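Local coordinates for protein plasmid stabilization system (PDB 5CEG) that probably acts as the ParE-like toxin, of the RelE family, in a type II toxin-antitoxin system, at residues D31-I36 with R46-L51; G65-D70 with S74-V79. All coordinates share one frame; numbering follows the deposited sequence.

Interaction 1 (D31-I36 with R46-L51); sequences DIYVMI and RYYDQL
The helical hairpin of the ParE/RelE-type toxin fold is closed here, where helix 23-37 meets helix 41-60 through Y33 and Y48, whose CA atoms stand 7.6 Å apart. The two rings form an edge-to-face pair: their centroids are 4.6 Å apart and the planes meet at 51°, well short of perpendicular. CD2 of Y33 lies over the centre of the Y48 ring and reaches Y48 CE2 at 3.5 Å. Chi1 of -167° swings the Y33 ring away from its own backbone N, and this edge is turned onto Y48, while Y33 CB sits 3.5 Å from the Y48 hydroxyl oxygen OH. That closeness is no hydrogen bond; the OH of Y48 bonds to the carbonyl of L29, and the OH of Y33 to D45. Farther along, the methyl CG2 of I36 comes up to the edge of the Y47 ring, in its plane, 3.9 Å from Y47 CD2. Y47 in turn makes an edge-to-face pair with F83 of strand 83-90. No hydrogen bond crosses between 31-36 and 46-51, which implies that ring packing and van der Waals contact join them, while the two phenol groups at the Y33-Y48 pair find their polar partners outside both segments.

Interaction 2 (G65-D70 with S74-V79); sequences GVRRPD and SARMLV
R67 lays the face of its guanidinium over the end of R76, whose NH2 sits 3.1 Å above that plane, displaced toward the rim; the two guanidinium planes are 43° apart. CG of R67 lies over the centre of the R76 guanidinium. The nitrogens R67 NH2 and R76 NH2 are 3.3 Å apart and both are donors, so they do not bond. Acids probably offset the paired charge: R67 makes salt bridges to D92 and D94, and D94 also forms a long, weak ion pair with R76. From its extended chain, R76 NH1 donates a hydrogen bond of 2.9 Å to G65 O, just before strand 66-67, in the guanidinium plane. A water bridges R67 NH1 and A75 O.

M77 lies on the other face of the sheet. Bends at chi2 and chi3 (-63° and -56°) fold R68 back, with CG against M77 CB and NH1 3.5 Å from M77 CE, the methyl oblique to the guanidinium. R68 also grips D70 side-on, NE to OD1 and NH2 to OD2, fixing the guanidinium's rotation.

Backbone bonds set the register: M77 N to V66 O at 2.9 Å, a weak return from V66 N to M77 O, and a nearly straight R68 N to A75 O at 2.8 Å. Hydrogen-bonded V66-M77 and non-hydrogen-bonded R67-R76 alternate as in an antiparallel beta hairpin, with 66-67 the outermost strand on its side of the sheet within this chain.

Overall arrangement
Interactions 1 and 2 follow one another along the chain, the first closing before the second opens, and lie on opposite sides of its centre. Their centres are about 22 Å apart, their nearest atoms about 7 Å, and they do not touch. Interaction 1, between two helices, is buried and relies on aromatic and apolar packing. Interaction 2, in the outer hairpin, is only partly buried, and there backbone bonds and charged side chains do the joining; it nevertheless buries more area, 526 against 273 Å². Helix 41-60 is followed in the chain, after a short loop, by strand 66-67, and strand 83-90 touches both sites. Chains of another protein also pack against both.

Interaction 1 (D31-I36 with R46-L51)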
ATOM      1  N   ASP B  31       2.498 -23.608  16.810  1.00 12.99           N
ATOM      2  CA  ASP B  31       3.057 -22.257  16.737  1.00 13.65           C
ATOM      3  C   ASP B  31       1.983 -21.179  16.953  1.00 10.80           C
ATOM      4  O   ASP B  31       2.182 -20.218  17.702  1.00 13.44           O
ATOM      5  CB  ASP B  31       3.729 -22.054  15.375  1.00 14.92           C
ATOM      6  CG  ASP B  31       4.502 -20.747  15.287  1.00 29.57           C
ATOM      7  OD1 ASP B  31       5.337 -20.472  16.175  1.00 27.87           O
ATOM      8  OD2 ASP B  31       4.254 -19.985  14.330  1.00 33.11           O
ATOM      9  N   ILE B  32       0.848 -21.358  16.287  1.00 10.71           N
ATOM     10  CA  ILE B  32      -0.269 -20.424  16.419  1.00 10.34           C
ATOM     11  C   ILE B  32      -0.712 -20.299  17.876  1.00 11.97           C
ATOM     12  O   ILE B  32      -0.887 -19.189  18.391  1.00 12.16           O
ATOM     13  CB  ILE B  32      -1.459 -20.863  15.537  1.00 12.47           C
ATOM     14  CG1 ILE B  32      -1.127 -20.635  14.049  1.00 13.57           C
ATOM     15  CG2 ILE B  32      -2.745 -20.130  15.946  1.00 15.68           C
ATOM     16  CD1 ILE B  32      -2.058 -21.367  13.101  1.00 15.15           C
ATOM     17  N   TYR B  33      -0.888 -21.439  18.543  1.00 12.97           N
ATOM     18  CA  TYR B  33      -1.377 -21.444  19.919  1.00 12.87           C
ATOM     19  C   TYR B  33      -0.368 -20.805  20.872  1.00 11.94           C
ATOM     20  O   TYR B  33      -0.728 -20.012  21.757  1.00 13.88           O
ATOM     21  CB  TYR B  33      -1.693 -22.886  20.359  1.00 10.02           C
ATOM     22  CG  TYR B  33      -2.506 -22.995  21.648  1.00 10.68           C
ATOM     23  CD1 TYR B  33      -1.895 -22.856  22.887  1.00 13.66           C
ATOM     24  CD2 TYR B  33      -3.863 -23.251  21.615  1.00 12.07           C
ATOM     25  CE1 TYR B  33      -2.612 -22.959  24.061  1.00 13.88           C
ATOM     26  CE2 TYR B  33      -4.604 -23.350  22.795  1.00 15.11           C
ATOM     27  CZ  TYR B  33      -3.962 -23.211  24.010  1.00 15.03           C
ATOM     28  OH  TYR B  33      -4.674 -23.310  25.185  1.00 18.98           O
ATOM     29  N   VAL B  34       0.901 -21.153  20.703  1.00 11.10           N
ATOM     30  CA  VAL B  34       1.929 -20.619  21.589  1.00 11.68           C
ATOM     31  C   VAL B  34       2.083 -19.108  21.411  1.00 13.67           C
ATOM     32  O   VAL B  34       2.229 -18.371  22.380  1.00 13.16           O
ATOM     33  CB  VAL B  34       3.283 -21.310  21.355  1.00 15.61           C
ATOM     34  CG1 VAL B  34       4.394 -20.607  22.124  1.00 17.23           C
ATOM     35  CG2 VAL B  34       3.209 -22.788  21.765  1.00 17.21           C
ATOM     36  N   MET B  35       2.039 -18.639  20.175  1.00 12.84           N
ATOM     37  CA  MET B  35       2.220 -17.216  19.911  0.51 14.13           C
ATOM     38  C   MET B  35       1.165 -16.372  20.628  1.00 13.97           C
ATOM     39  O   MET B  35       1.494 -15.428  21.344  1.00 14.54           O
ATOM     40  CB  MET B  35       2.179 -16.937  18.406  0.51 13.81           C
ATOM     41  CG  MET B  35       2.264 -15.459  18.052  0.51 18.12           C
ATOM     42  SD  MET B  35       3.889 -14.744  18.379  0.51 17.38           S
ATOM     43  CE  MET B  35       4.825 -15.487  17.057  0.51 19.17           C
ATOM     44  N   ILE B  36      -0.104 -16.711  20.445  1.00 12.25           N
ATOM     45  CA  ILE B  36      -1.135 -15.885  21.057  1.00 12.85           C
ATOM     46  C   ILE B  36      -1.318 -16.281  22.519  1.00 15.30           C
ATOM     47  O   ILE B  36      -1.579 -15.428  23.361  1.00 14.90           O
ATOM     48  CB  ILE B  36      -2.471 -15.970  20.288  1.00 13.97           C
ATOM     49  CG1 ILE B  36      -3.512 -15.012  20.893  1.00 16.14           C
ATOM     50  CG2 ILE B  36      -2.985 -17.398  20.218  1.00 17.07           C
ATOM     51  CD1 ILE B  36      -3.036 -13.550  20.973  1.00 18.48           C
ATOM     52  N   ARG B  46      -9.788 -20.249  21.599  1.00 13.04           N
ATOM     53  CA  ARG B  46     -10.815 -19.952  20.602  1.00 13.87           C
ATOM     54  C   ARG B  46     -10.326 -20.250  19.187  1.00 14.02           C
ATOM     55  O   ARG B  46     -11.084 -20.781  18.381  1.00 13.73           O
ATOM     56  CB  ARG B  46     -11.285 -18.500  20.706  1.00 18.36           C
ATOM     57  CG  ARG B  46     -12.170 -18.234  21.927  1.00 26.99           C
ATOM     58  CD  ARG B  46     -12.867 -16.874  21.845  1.00 29.02           C
ATOM     59  NE  ARG B  46     -11.923 -15.757  21.810  1.00 31.74           N
ATOM     60  CZ  ARG B  46     -11.453 -15.135  22.889  1.00 30.37           C
ATOM     61  NH1 ARG B  46     -11.832 -15.523  24.100  1.00 38.55           N
ATOM     62  NH2 ARG B  46     -10.600 -14.126  22.760  1.00 32.73           N
ATOM     63  N   TYR B  47      -9.065 -19.934  18.883  1.00 12.66           N
ATOM     64  CA  TYR B  47      -8.537 -20.252  17.555  1.00 11.75           C
ATOM     65  C   TYR B  47      -8.546 -21.766  17.330  1.00 13.61           C
ATOM     66  O   TYR B  47      -8.871 -22.229  16.232  1.00 12.35           O
ATOM     67  CB  TYR B  47      -7.113 -19.705  17.356  1.00 10.57           C
ATOM     68  CG  TYR B  47      -7.010 -18.209  17.136  1.00 13.46           C
ATOM     69  CD1 TYR B  47      -7.939 -17.524  16.369  1.00 16.67           C
ATOM     70  CD2 TYR B  47      -5.960 -17.491  17.687  1.00 14.43           C
ATOM     71  CE1 TYR B  47      -7.822 -16.144  16.163  1.00 15.06           C
ATOM     72  CE2 TYR B  47      -5.842 -16.122  17.506  1.00 15.11           C
ATOM     73  CZ  TYR B  47      -6.769 -15.459  16.742  1.00 14.17           C
ATOM     74  OH  TYR B  47      -6.639 -14.099  16.558  1.00 20.58           O
ATOM     75  N   TYR B  48      -8.199 -22.546  18.358  1.00 11.36           N
ATOM     76  CA  TYR B  48      -8.278 -24.001  18.216  1.00 10.40           C
ATOM     77  C   TYR B  48      -9.725 -24.473  18.050  1.00 13.40           C
ATOM     78  O   TYR B  48      -9.987 -25.383  17.270  1.00 13.90           O
ATOM     79  CB  TYR B  48      -7.631 -24.725  19.407  1.00 11.41           C
ATOM     80  CG  TYR B  48      -6.158 -25.052  19.236  1.00 12.08           C
ATOM     81  CD1 TYR B  48      -5.371 -24.378  18.302  1.00 10.26           C
ATOM     82  CD2 TYR B  48      -5.551 -26.027  20.023  1.00 13.84           C
ATOM     83  CE1 TYR B  48      -4.018 -24.678  18.154  1.00 11.28           C
ATOM     84  CE2 TYR B  48      -4.209 -26.326  19.888  1.00 11.79           C
ATOM     85  CZ  TYR B  48      -3.444 -25.651  18.943  1.00 13.16           C
ATOM     86  OH  TYR B  48      -2.105 -25.955  18.817  1.00 12.30           O
ATOM     87  N   ASP B  49     -10.661 -23.861  18.774  1.00 14.08           N
ATOM     88  CA  ASP B  49     -12.074 -24.221  18.600  1.00 15.88           C
ATOM     89  C   ASP B  49     -12.509 -24.001  17.156  1.00 14.43           C
ATOM     90  O   ASP B  49     -13.195 -24.835  16.562  1.00 15.03           O
ATOM     91  CB  ASP B  49     -12.971 -23.397  19.525  1.00 12.38           C
ATOM     92  CG  ASP B  49     -12.774 -23.723  20.998  1.00 15.12           C
ATOM     93  OD1 ASP B  49     -12.375 -24.853  21.335  1.00 17.95           O
ATOM     94  OD2 ASP B  49     -13.053 -22.825  21.816  1.00 17.19           O
ATOM     95  N   GLN B  50     -12.097 -22.865  16.594  1.00 12.85           N
ATOM     96  CA  GLN B  50     -12.508 -22.487  15.247  1.00 13.28           C
ATOM     97  C   GLN B  50     -11.831 -23.351  14.186  1.00 12.99           C
ATOM     98  O   GLN B  50     -12.466 -23.763  13.205  1.00 13.90           O
ATOM     99  CB  GLN B  50     -12.209 -21.003  15.003  1.00 13.65           C
ATOM    100  CG  GLN B  50     -13.085 -20.107  15.890  1.00 15.99           C
ATOM    101  CD  GLN B  50     -12.605 -18.671  15.989  1.00 28.81           C
ATOM    102  OE1 GLN B  50     -11.696 -18.248  15.276  1.00 26.03           O
ATOM    103  NE2 GLN B  50     -13.210 -17.912  16.897  1.00 45.54           N
ATOM    104  N   LEU B  51     -10.547 -23.631  14.384  1.00 11.67           N
ATOM    105  CA  LEU B  51      -9.811 -24.422  13.403  1.00 11.74           C
ATOM    106  C   LEU B  51     -10.282 -25.875  13.423  1.00 15.72           C
ATOM    107  O   LEU B  51     -10.416 -26.497  12.372  1.00 13.84           O
ATOM    108  CB  LEU B  51      -8.306 -24.325  13.656  1.00 12.76           C
ATOM    109  CG  LEU B  51      -7.698 -22.971  13.282  1.00  9.83           C
ATOM    110  CD1 LEU B  51      -6.349 -22.789  13.955  1.00 12.29           C
ATOM    111  CD2 LEU B  51      -7.559 -22.847  11.750  1.00 13.01           C
TER

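Interaction 2 (G65-D70 with S74-V79)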
ATOM      1  N   GLY B  65     -13.142 -26.421  -0.164  1.00 15.25           N
ATOM      2  CA  GLY B  65     -12.101 -25.450  -0.448  1.00 15.35           C
ATOM      3  C   GLY B  65     -11.981 -25.133  -1.937  1.00 18.90           C
ATOM      4  O   GLY B  65     -12.148 -26.005  -2.788  1.00 20.07           O
ATOM      5  N   VAL B  66     -11.698 -23.875  -2.251  1.00 16.22           N
ATOM      6  CA  VAL B  66     -11.535 -23.450  -3.637  1.00 16.83           C
ATOM      7  C   VAL B  66     -10.211 -23.944  -4.206  1.00 16.24           C
ATOM      8  O   VAL B  66      -9.174 -23.842  -3.549  1.00 16.86           O
ATOM      9  CB  VAL B  66     -11.608 -21.913  -3.747  1.00 16.68           C
ATOM     10  CG1 VAL B  66     -11.148 -21.446  -5.113  1.00 24.57           C
ATOM     11  CG2 VAL B  66     -13.030 -21.430  -3.443  1.00 25.34           C
ATOM     12  N   ARG B  67     -10.234 -24.475  -5.427  1.00 14.44           N
ATOM     13  CA  ARG B  67      -9.003 -24.924  -6.058  1.00 14.42           C
ATOM     14  C   ARG B  67      -8.050 -23.769  -6.300  1.00 16.82           C
ATOM     15  O   ARG B  67      -8.462 -22.686  -6.739  1.00 18.42           O
ATOM     16  CB  ARG B  67      -9.295 -25.622  -7.385  1.00 14.24           C
ATOM     17  CG  ARG B  67      -9.868 -27.022  -7.257  1.00 15.28           C
ATOM     18  CD  ARG B  67      -9.703 -27.744  -8.594  1.00 18.70           C
ATOM     19  NE  ARG B  67     -10.139 -29.142  -8.580  1.00 21.99           N
ATOM     20  CZ  ARG B  67      -9.401 -30.155  -8.135  1.00 19.18           C
ATOM     21  NH1 ARG B  67      -8.199 -29.930  -7.621  1.00 15.27           N
ATOM     22  NH2 ARG B  67      -9.878 -31.397  -8.175  1.00 19.27           N
ATOM     23  N   ARG B  68      -6.775 -23.999  -6.008  1.00 13.74           N
ATOM     24  CA  ARG B  68      -5.739 -23.017  -6.272  1.00 14.68           C
ATOM     25  C   ARG B  68      -4.567 -23.685  -6.992  1.00 14.53           C
ATOM     26  O   ARG B  68      -3.479 -23.821  -6.439  1.00 13.90           O
ATOM     27  CB  ARG B  68      -5.268 -22.360  -4.963  1.00 13.88           C
ATOM     28  CG  ARG B  68      -6.310 -21.440  -4.312  1.00 13.71           C
ATOM     29  CD  ARG B  68      -6.626 -20.264  -5.215  1.00 18.63           C
ATOM     30  NE  ARG B  68      -5.409 -19.536  -5.552  1.00 20.72           N
ATOM     31  CZ  ARG B  68      -4.935 -18.504  -4.860  1.00 23.67           C
ATOM     32  NH1 ARG B  68      -5.597 -18.047  -3.806  1.00 26.87           N
ATOM     33  NH2 ARG B  68      -3.810 -17.918  -5.235  1.00 20.53           N
ATOM     34  N   PRO B  69      -4.787 -24.107  -8.251  1.00 14.42           N
ATOM     35  CA  PRO B  69      -3.733 -24.807  -8.987  1.00 15.00           C
ATOM     36  C   PRO B  69      -2.540 -23.904  -9.297  1.00 16.69           C
ATOM     37  O   PRO B  69      -1.488 -24.408  -9.688  1.00 19.22           O
ATOM     38  CB  PRO B  69      -4.442 -25.258 -10.272  1.00 19.23           C
ATOM     39  CG  PRO B  69      -5.570 -24.303 -10.434  1.00 22.33           C
ATOM     40  CD  PRO B  69      -6.007 -23.916  -9.057  1.00 18.18           C
ATOM     41  N   ASP B  70      -2.696 -22.594  -9.104  1.00 18.38           N
ATOM     42  CA  ASP B  70      -1.570 -21.685  -9.268  1.00 18.48           C
ATOM     43  C   ASP B  70      -0.535 -21.869  -8.161  1.00 17.69           C
ATOM     44  O   ASP B  70       0.618 -21.468  -8.311  1.00 17.60           O
ATOM     45  CB  ASP B  70      -2.043 -20.222  -9.329  1.00 20.55           C
ATOM     46  CG  ASP B  70      -2.948 -19.823  -8.164  1.00 20.95           C
ATOM     47  OD1 ASP B  70      -3.719 -20.655  -7.643  1.00 20.06           O
ATOM     48  OD2 ASP B  70      -2.902 -18.638  -7.774  1.00 25.58           O
ATOM     49  N   SER B  74      -2.945 -29.668  -7.195  1.00 14.38           N
ATOM     50  CA  SER B  74      -4.036 -30.219  -6.389  1.00 12.24           C
ATOM     51  C   SER B  74      -4.440 -29.336  -5.219  1.00 13.01           C
ATOM     52  O   SER B  74      -5.320 -29.703  -4.436  1.00 14.12           O
ATOM     53  CB  SER B  74      -3.639 -31.587  -5.840  1.00 14.22           C
ATOM     54  OG  SER B  74      -2.532 -31.470  -4.959  1.00 15.53           O
ATOM     55  N   ALA B  75      -3.778 -28.193  -5.071  1.00 11.68           N
ATOM     56  CA  ALA B  75      -4.005 -27.383  -3.874  1.00 11.42           C
ATOM     57  C   ALA B  75      -5.400 -26.780  -3.828  1.00 13.59           C
ATOM     58  O   ALA B  75      -5.960 -26.370  -4.850  1.00 14.01           O
ATOM     59  CB  ALA B  75      -2.956 -26.258  -3.770  1.00 11.29           C
ATOM     60  N   ARG B  76      -5.938 -26.719  -2.615  1.00 10.21           N
ATOM     61  CA  ARG B  76      -7.211 -26.085  -2.323  1.00 12.34           C
ATOM     62  C   ARG B  76      -7.015 -25.181  -1.119  1.00 14.15           C
ATOM     63  O   ARG B  76      -6.174 -25.441  -0.259  1.00 11.95           O
ATOM     64  CB  ARG B  76      -8.303 -27.120  -2.029  1.00 11.96           C
ATOM     65  CG  ARG B  76      -8.771 -27.908  -3.234  1.00 13.88           C
ATOM     66  CD  ARG B  76      -9.732 -29.016  -2.799  1.00 15.65           C
ATOM     67  NE  ARG B  76     -10.226 -29.802  -3.930  1.00 18.55           N
ATOM     68  CZ  ARG B  76     -11.300 -29.485  -4.650  1.00 19.86           C
ATOM     69  NH1 ARG B  76     -12.015 -28.395  -4.368  1.00 22.11           N
ATOM     70  NH2 ARG B  76     -11.671 -30.268  -5.650  1.00 20.14           N
ATOM     71  N   MET B  77      -7.806 -24.121  -1.045  1.00 14.95           N
ATOM     72  CA  MET B  77      -7.678 -23.173   0.052  1.00 12.33           C
ATOM     73  C   MET B  77      -9.015 -23.028   0.756  1.00 14.71           C
ATOM     74  O   MET B  77     -10.047 -22.850   0.102  1.00 16.84           O
ATOM     75  CB  MET B  77      -7.187 -21.825  -0.488  1.00 16.27           C
ATOM     76  CG  MET B  77      -7.266 -20.702   0.483  1.00 27.89           C
ATOM     77  SD  MET B  77      -6.683 -19.168  -0.274  1.00 34.15           S
ATOM     78  CE  MET B  77      -5.018 -19.614  -0.751  1.00 23.60           C
ATOM     79  N   LEU B  78      -9.005 -23.146   2.081  1.00 12.93           N
ATOM     80  CA  LEU B  78     -10.199 -22.917   2.878  1.00 14.25           C
ATOM     81  C   LEU B  78      -9.849 -21.870   3.924  1.00 16.68           C
ATOM     82  O   LEU B  78      -8.874 -22.020   4.652  1.00 19.14           O
ATOM     83  CB  LEU B  78     -10.683 -24.234   3.512  1.00 16.54           C
ATOM     84  CG  LEU B  78     -12.053 -24.263   4.189  1.00 21.11           C
ATOM     85  CD1 LEU B  78     -13.173 -23.867   3.231  1.00 20.03           C
ATOM     86  CD2 LEU B  78     -12.303 -25.643   4.779  1.00 21.77           C
ATOM     87  N   VAL B  79     -10.619 -20.785   3.979  1.00 15.11           N
ATOM     88  CA  VAL B  79     -10.299 -19.690   4.886  1.00 14.24           C
ATOM     89  C   VAL B  79     -10.993 -19.859   6.240  1.00 20.13           C
ATOM     90  O   VAL B  79     -12.164 -20.241   6.317  1.00 18.96           O
ATOM     91  CB  VAL B  79     -10.678 -18.316   4.255  1.00 14.21           C
ATOM     92  CG1 VAL B  79     -10.448 -17.165   5.240  1.00 15.79           C
ATOM     93  CG2 VAL B  79      -9.878 -18.077   2.991  1.00 18.42           C
TER
HETATM   94  O   HOH W   1      -6.533 -27.581  -7.311  1.00 16.48           O